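Local coordinates for translation initiation factor eIF2B subunit delta (Schizosaccharomyces pombe, PDB 5B04), which forms part of the eIF2B complex, which catalyses the exchange of GDP for GTP on the gamma subunit of translation initiation factor eIF2, at residues L347-L352 / T435-I440; I339-H344 / V370-C375. All coordinates share one frame; numbering follows the deposited sequence.

Contact 1 (L347-L352 / T435-I440); sequences LSNGAL and TPPRLI
Leu352 and Thr435 face each other across an antiparallel hydrogen-bonded pair. Leu352 N donates to Thr435 O at 2.8 Å, and Thr435 N returns a bond of 2.7 Å to Leu352 O. Their side chains stand on the same face of the sheet, Leu352 CB 4.1 Å from Thr435 CB. Beyond this pair Ile440 reaches back: its CG1 stands beside its own backbone N (chi1 -80°) and the chain then folds rather than extends (chi2 79°), which sets CD1 against Leu352 CB at 3.8 Å. The pairing joins strand 352-355 to strand 425-435 in the small antiparallel sheet, where 347-351 is the tight end of a hairpin, a type I turn with a G1 bulge. Gly350 takes the positive phi (100°) of that bulge, where a side chain would collide with the carbonyl O of Asn349.

Asn349 closes an Asx turn, its OD1 accepting from Ala351 N at 3.3 Å with the donor above the carboxamide plane rather than on a lone pair. The other end of the amide, ND2, comes to 3.6 Å from Pro437 CG, the side chain and the ring crossing at about a right angle. The same CG reaches the turn backbone at Asn349 O and Ala351 N, while Pro437 CD meets Ala351 CB at 3.9 Å. Gly350 O is taken by Ser452 OG. Toward the assembly, Pro436 packs on His308 of a beta subunit, and Asn349 on Pro380 of another beta chain.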
ATOM      1  N   LEU G 347     -17.457  -9.708   9.600  1.00 59.52           N
ATOM      2  CA  LEU G 347     -16.317 -10.618   9.683  1.00 58.30           C
ATOM      3  C   LEU G 347     -15.711 -10.657  11.083  1.00 57.79           C
ATOM      4  O   LEU G 347     -15.841  -9.707  11.856  1.00 59.50           O
ATOM      5  CB  LEU G 347     -15.257 -10.223   8.657  1.00 62.06           C
ATOM      6  CG  LEU G 347     -15.740 -10.243   7.206  1.00 58.89           C
ATOM      7  CD1 LEU G 347     -14.700  -9.633   6.283  1.00 72.90           C
ATOM      8  CD2 LEU G 347     -16.082 -11.662   6.774  1.00 53.10           C
ATOM      9  N   SER G 348     -15.039 -11.761  11.398  1.00 63.42           N
ATOM     10  CA  SER G 348     -14.537 -12.006  12.748  1.00 65.15           C
ATOM     11  C   SER G 348     -13.371 -11.106  13.145  1.00 68.37           C
ATOM     12  O   SER G 348     -13.022 -11.025  14.321  1.00 68.67           O
ATOM     13  CB  SER G 348     -14.121 -13.471  12.897  1.00 54.72           C
ATOM     14  OG  SER G 348     -15.256 -14.312  12.974  1.00 72.54           O
ATOM     15  N   ASN G 349     -12.762 -10.435  12.173  1.00 63.76           N
ATOM     16  CA  ASN G 349     -11.689  -9.495  12.481  1.00 52.79           C
ATOM     17  C   ASN G 349     -12.250  -8.103  12.745  1.00 62.04           C
ATOM     18  O   ASN G 349     -11.501  -7.160  13.002  1.00 56.39           O
ATOM     19  CB  ASN G 349     -10.661  -9.443  11.350  1.00 64.12           C
ATOM     20  CG  ASN G 349     -11.157  -8.670  10.147  1.00 66.74           C
ATOM     21  OD1 ASN G 349     -12.247  -8.922   9.637  1.00 69.47           O
ATOM     22  ND2 ASN G 349     -10.357  -7.714   9.690  1.00 65.94           N
ATOM     23  N   GLY G 350     -13.572  -7.986  12.680  1.00 58.06           N
ATOM     24  CA  GLY G 350     -14.243  -6.729  12.952  1.00 59.17           C
ATOM     25  C   GLY G 350     -14.626  -5.976  11.693  1.00 58.62           C
ATOM     26  O   GLY G 350     -15.216  -4.898  11.761  1.00 60.37           O
ATOM     27  N   ALA G 351     -14.292  -6.545  10.541  1.00 54.94           N
ATOM     28  CA  ALA G 351     -14.567  -5.899   9.263  1.00 45.96           C
ATOM     29  C   ALA G 351     -16.014  -6.103   8.830  1.00 55.39           C
ATOM     30  O   ALA G 351     -16.630  -7.121   9.144  1.00 47.19           O
ATOM     31  CB  ALA G 351     -13.618  -6.416   8.193  1.00 59.27           C
ATOM     32  N   LEU G 352     -16.546  -5.124   8.105  1.00 58.49           N
ATOM     33  CA  LEU G 352     -17.912  -5.186   7.599  1.00 39.74           C
ATOM     34  C   LEU G 352     -17.943  -5.681   6.156  1.00 48.61           C
ATOM     35  O   LEU G 352     -17.262  -5.136   5.287  1.00 58.99           O
ATOM     36  CB  LEU G 352     -18.582  -3.814   7.702  1.00 49.37           C
ATOM     37  CG  LEU G 352     -19.885  -3.606   6.927  1.00 53.04           C
ATOM     38  CD1 LEU G 352     -20.971  -4.550   7.417  1.00 53.48           C
ATOM     39  CD2 LEU G 352     -20.340  -2.157   7.034  1.00 48.85           C
ATOM     40  N   THR G 435     -15.101  -3.854   4.297  1.00 49.80           N
ATOM     41  CA  THR G 435     -14.764  -2.596   4.950  1.00 44.11           C
ATOM     42  C   THR G 435     -13.970  -2.848   6.228  1.00 53.52           C
ATOM     43  O   THR G 435     -14.488  -3.439   7.173  1.00 53.80           O
ATOM     44  CB  THR G 435     -16.024  -1.780   5.290  1.00 48.96           C
ATOM     45  OG1 THR G 435     -16.926  -1.797   4.177  1.00 49.64           O
ATOM     46  CG2 THR G 435     -15.651  -0.345   5.621  1.00 42.54           C
ATOM     47  N   PRO G 436     -12.706  -2.396   6.255  1.00 52.36           N
ATOM     48  CA  PRO G 436     -11.789  -2.590   7.385  1.00 42.03           C
ATOM     49  C   PRO G 436     -12.358  -2.088   8.711  1.00 56.43           C
ATOM     50  O   PRO G 436     -13.088  -1.097   8.723  1.00 58.26           O
ATOM     51  CB  PRO G 436     -10.549  -1.780   6.980  1.00 52.07           C
ATOM     52  CG  PRO G 436     -11.011  -0.865   5.895  1.00 54.92           C
ATOM     53  CD  PRO G 436     -12.083  -1.613   5.177  1.00 54.99           C
ATOM     54  N   PRO G 437     -12.023  -2.773   9.817  1.00 61.81           N
ATOM     55  CA  PRO G 437     -12.535  -2.486  11.163  1.00 46.03           C
ATOM     56  C   PRO G 437     -12.279  -1.052  11.618  1.00 52.95           C
ATOM     57  O   PRO G 437     -13.120  -0.472  12.306  1.00 62.58           O
ATOM     58  CB  PRO G 437     -11.762  -3.471  12.045  1.00 49.85           C
ATOM     59  CG  PRO G 437     -11.393  -4.580  11.132  1.00 44.28           C
ATOM     60  CD  PRO G 437     -11.116  -3.933   9.814  1.00 53.13           C
ATOM     61  N   ARG G 438     -11.139  -0.490  11.230  1.00 54.91           N
ATOM     62  CA  ARG G 438     -10.765   0.856  11.656  1.00 52.23           C
ATOM     63  C   ARG G 438     -11.686   1.929  11.082  1.00 47.38           C
ATOM     64  O   ARG G 438     -11.650   3.081  11.516  1.00 62.86           O
ATOM     65  CB  ARG G 438      -9.316   1.157  11.265  1.00 52.53           C
ATOM     66  CG  ARG G 438      -8.949   0.750   9.847  1.00 75.08           C
ATOM     67  CD  ARG G 438      -7.660   1.422   9.400  1.00 85.34           C
ATOM     68  NE  ARG G 438      -7.139   0.853   8.160  1.00 91.20           N
ATOM     69  CZ  ARG G 438      -6.177   1.408   7.429  1.00 99.54           C
ATOM     70  NH1 ARG G 438      -5.637   2.560   7.806  1.00 94.83           N
ATOM     71  NH2 ARG G 438      -5.762   0.819   6.316  1.00 84.01           N
ATOM     72  N   LEU G 439     -12.507   1.551  10.108  1.00 47.00           N
ATOM     73  CA  LEU G 439     -13.417   2.498   9.476  1.00 51.04           C
ATOM     74  C   LEU G 439     -14.838   2.372  10.016  1.00 55.78           C
ATOM     75  O   LEU G 439     -15.691   3.210   9.728  1.00 56.45           O
ATOM     76  CB  LEU G 439     -13.409   2.311   7.958  1.00 44.41           C
ATOM     77  CG  LEU G 439     -12.094   2.690   7.273  1.00 46.18           C
ATOM     78  CD1 LEU G 439     -12.210   2.576   5.762  1.00 39.17           C
ATOM     79  CD2 LEU G 439     -11.668   4.093   7.678  1.00 43.62           C
ATOM     80  N   ILE G 440     -15.089   1.328  10.799  1.00 50.61           N
ATOM     81  CA  ILE G 440     -16.380   1.175  11.465  1.00 41.96           C
ATOM     82  C   ILE G 440     -16.299   1.739  12.880  1.00 42.61           C
ATOM     83  O   ILE G 440     -15.458   1.322  13.677  1.00 77.34           O
ATOM     84  CB  ILE G 440     -16.840  -0.301  11.523  1.00 48.42           C
ATOM     85  CG1 ILE G 440     -17.448  -0.735  10.187  1.00 62.65           C
ATOM     86  CG2 ILE G 440     -17.873  -0.495  12.621  1.00 50.66           C
ATOM     87  CD1 ILE G 440     -16.435  -1.059   9.113  1.00 64.92           C
TER

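Contact 2 (I339-H344 / V370-C375); sequences IFLGGH and VPVIAC
Two neighbouring parallel strands of the Rossmann-like domain meet here, joined by a crossover that runs through the hairpin 345-355 and then helix 358-367. Their short axes pass 4.6 Å apart at 27°, and the register runs from Ile339 with Val372 to Gly342 with Cys375. The ladder has the staggered pattern of parallel strands: Ile339 uses its N for Pro371 O and its O for Ile373 N, and Leu341 does the same two residues on, its N bonding Ile373 O at 2.8 Å and its O receiving Cys375 N. A weak fifth bond, Gly343 N to Cys375 O, ends the series.

On the face covered by helix 358-367, Ile339 CG1 meets Val370 CG1 at 3.6 Å, the two side chains crossing at about a right angle, and Leu341 CD1 touches Val372 CG1, also at 3.6 Å. Replacing Ile339 by an alanine removes CG1, CG2 and CD1, and would probably leave Val370 CG1 without its mate and open a gap toward Ile361 of the helix. On the other face, Ile373 extends its chain (chi2 176°) alongside Phe340 and lays CD1 over the ring, 4.0 Å from the centroid of Phe340. Cys375 SG approaches the same ring obliquely, 5.5 Å from the Phe340 centroid. Val280 of helix 278-289 also packs on Phe340.

Across this contact the hydrogen bonds are all backbone to backbone and both faces are given to carbon and sulfur, which suggests that the peptide bonds set direction and register, while the apolar side chains fit the sheet to its helices.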
ATOM      1  N   ILE G 339     -23.694   8.199   9.370  1.00 46.83           N
ATOM      2  CA  ILE G 339     -23.793   7.183   8.328  1.00 46.61           C
ATOM      3  C   ILE G 339     -24.286   5.860   8.903  1.00 54.91           C
ATOM      4  O   ILE G 339     -23.708   5.333   9.853  1.00 65.04           O
ATOM      5  CB  ILE G 339     -22.439   6.954   7.630  1.00 47.91           C
ATOM      6  CG1 ILE G 339     -21.952   8.245   6.972  1.00 39.66           C
ATOM      7  CG2 ILE G 339     -22.549   5.842   6.599  1.00 47.47           C
ATOM      8  CD1 ILE G 339     -20.536   8.164   6.453  1.00 55.89           C
ATOM      9  N   PHE G 340     -25.356   5.328   8.323  1.00 50.64           N
ATOM     10  CA  PHE G 340     -25.924   4.064   8.779  1.00 42.61           C
ATOM     11  C   PHE G 340     -25.797   2.991   7.707  1.00 52.08           C
ATOM     12  O   PHE G 340     -26.193   3.194   6.559  1.00 63.93           O
ATOM     13  CB  PHE G 340     -27.391   4.245   9.173  1.00 45.79           C
ATOM     14  CG  PHE G 340     -27.582   4.891  10.515  1.00 37.84           C
ATOM     15  CD1 PHE G 340     -27.213   6.208  10.726  1.00 49.73           C
ATOM     16  CD2 PHE G 340     -28.137   4.179  11.566  1.00 65.67           C
ATOM     17  CE1 PHE G 340     -27.390   6.804  11.959  1.00 65.29           C
ATOM     18  CE2 PHE G 340     -28.319   4.770  12.802  1.00 70.32           C
ATOM     19  CZ  PHE G 340     -27.944   6.085  12.999  1.00 57.56           C
ATOM     20  N   LEU G 341     -25.242   1.846   8.090  1.00 50.54           N
ATOM     21  CA  LEU G 341     -24.994   0.769   7.142  1.00 51.29           C
ATOM     22  C   LEU G 341     -25.633  -0.545   7.576  1.00 55.41           C
ATOM     23  O   LEU G 341     -25.562  -0.930   8.742  1.00 67.16           O
ATOM     24  CB  LEU G 341     -23.490   0.568   6.955  1.00 46.89           C
ATOM     25  CG  LEU G 341     -22.683   1.802   6.554  1.00 54.40           C
ATOM     26  CD1 LEU G 341     -21.201   1.474   6.504  1.00 43.62           C
ATOM     27  CD2 LEU G 341     -23.160   2.341   5.216  1.00 56.26           C
ATOM     28  N   GLY G 342     -26.262  -1.224   6.622  1.00 62.10           N
ATOM     29  CA  GLY G 342     -26.737  -2.576   6.835  1.00 53.74           C
ATOM     30  C   GLY G 342     -25.666  -3.528   6.344  1.00 67.36           C
ATOM     31  O   GLY G 342     -24.922  -3.202   5.420  1.00 86.93           O
ATOM     32  N   GLY G 343     -25.576  -4.702   6.958  1.00 63.23           N
ATOM     33  CA  GLY G 343     -24.525  -5.638   6.613  1.00 56.91           C
ATOM     34  C   GLY G 343     -25.022  -6.977   6.111  1.00 67.56           C
ATOM     35  O   GLY G 343     -25.977  -7.540   6.644  1.00 80.96           O
ATOM     36  N   HIS G 344     -24.371  -7.484   5.070  1.00 62.29           N
ATOM     37  CA  HIS G 344     -24.623  -8.838   4.601  1.00 65.53           C
ATOM     38  C   HIS G 344     -24.013  -9.820   5.591  1.00 64.93           C
ATOM     39  O   HIS G 344     -24.552 -10.902   5.829  1.00 69.46           O
ATOM     40  CB  HIS G 344     -24.046  -9.047   3.199  1.00 57.09           C
ATOM     41  CG  HIS G 344     -24.006 -10.481   2.768  1.00 71.70           C
ATOM     42  ND1 HIS G 344     -22.858 -11.083   2.301  1.00 70.79           N
ATOM     43  CD2 HIS G 344     -24.968 -11.431   2.739  1.00 90.31           C
ATOM     44  CE1 HIS G 344     -23.116 -12.343   1.999  1.00 79.46           C
ATOM     45  NE2 HIS G 344     -24.389 -12.580   2.256  1.00 80.96           N
ATOM     46  N   VAL G 370     -17.208  11.639  10.207  1.00 40.82           N
ATOM     47  CA  VAL G 370     -18.573  11.154  10.362  1.00 39.40           C
ATOM     48  C   VAL G 370     -18.591   9.722  10.892  1.00 50.83           C
ATOM     49  O   VAL G 370     -17.916   8.848  10.347  1.00 57.07           O
ATOM     50  CB  VAL G 370     -19.343  11.210   9.028  1.00 53.41           C
ATOM     51  CG1 VAL G 370     -20.785  10.783   9.229  1.00 51.97           C
ATOM     52  CG2 VAL G 370     -19.277  12.609   8.437  1.00 38.75           C
ATOM     53  N   PRO G 371     -19.357   9.483  11.967  1.00 50.20           N
ATOM     54  CA  PRO G 371     -19.498   8.146  12.553  1.00 54.09           C
ATOM     55  C   PRO G 371     -20.051   7.122  11.567  1.00 51.11           C
ATOM     56  O   PRO G 371     -21.038   7.392  10.882  1.00 54.54           O
ATOM     57  CB  PRO G 371     -20.484   8.371  13.704  1.00 46.88           C
ATOM     58  CG  PRO G 371     -20.315   9.803  14.064  1.00 53.68           C
ATOM     59  CD  PRO G 371     -20.048  10.509  12.767  1.00 45.30           C
ATOM     60  N   VAL G 372     -19.409   5.961  11.497  1.00 52.54           N
ATOM     61  CA  VAL G 372     -19.889   4.868  10.663  1.00 56.96           C
ATOM     62  C   VAL G 372     -20.574   3.819  11.530  1.00 55.93           C
ATOM     63  O   VAL G 372     -19.931   3.157  12.345  1.00 61.71           O
ATOM     64  CB  VAL G 372     -18.748   4.220   9.864  1.00 52.03           C
ATOM     65  CG1 VAL G 372     -19.242   2.977   9.143  1.00 38.04           C
ATOM     66  CG2 VAL G 372     -18.158   5.217   8.878  1.00 51.45           C
ATOM     67  N   ILE G 373     -21.883   3.675  11.352  1.00 46.48           N
ATOM     68  CA  ILE G 373     -22.678   2.799  12.203  1.00 49.37           C
ATOM     69  C   ILE G 373     -23.166   1.564  11.454  1.00 58.93           C
ATOM     70  O   ILE G 373     -24.028   1.655  10.580  1.00 66.01           O
ATOM     71  CB  ILE G 373     -23.888   3.551  12.784  1.00 49.00           C
ATOM     72  CG1 ILE G 373     -23.419   4.803  13.530  1.00 56.33           C
ATOM     73  CG2 ILE G 373     -24.693   2.643  13.698  1.00 46.19           C
ATOM     74  CD1 ILE G 373     -24.544   5.663  14.054  1.00 51.20           C
ATOM     75  N   ALA G 374     -22.610   0.409  11.805  1.00 51.99           N
ATOM     76  CA  ALA G 374     -22.982  -0.848  11.169  1.00 50.62           C
ATOM     77  C   ALA G 374     -24.122  -1.532  11.916  1.00 61.42           C
ATOM     78  O   ALA G 374     -24.019  -1.802  13.113  1.00 76.58           O
ATOM     79  CB  ALA G 374     -21.778  -1.774  11.084  1.00 54.36           C
ATOM     80  N   CYS G 375     -25.209  -1.805  11.202  1.00 50.89           N
ATOM     81  CA  CYS G 375     -26.366  -2.474  11.786  1.00 63.29           C
ATOM     82  C   CYS G 375     -26.504  -3.890  11.240  1.00 70.22           C
ATOM     83  O   CYS G 375     -26.916  -4.086  10.096  1.00 79.68           O
ATOM     84  CB  CYS G 375     -27.642  -1.677  11.514  1.00 45.96           C
ATOM     85  SG  CYS G 375     -27.612   0.008  12.158  1.00 65.15           S
TER

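Both contacts are buried, with some partly exposed members and neighbouring chains within reach, but contact 2 lies deeper, between inner strands of the main mixed sheet: 9 of its 11 touching residues are buried, against 5 of 8 in contact 1. One is a parallel ladder with apolar faces; the other is a single antiparallel pair extended by turns, prolines and a carboxamide. Helix 358-367 receives side chains from both, Leu352 and Thr435 of contact 1 and Ile339, Leu341 and Val372 of contact 2. Their segments alternate along the chain, and the packing of Leu352 CD2 on Leu341 CD1, at 3.8 Å, and of Leu439 O on Val372 CB brings the two sheets together.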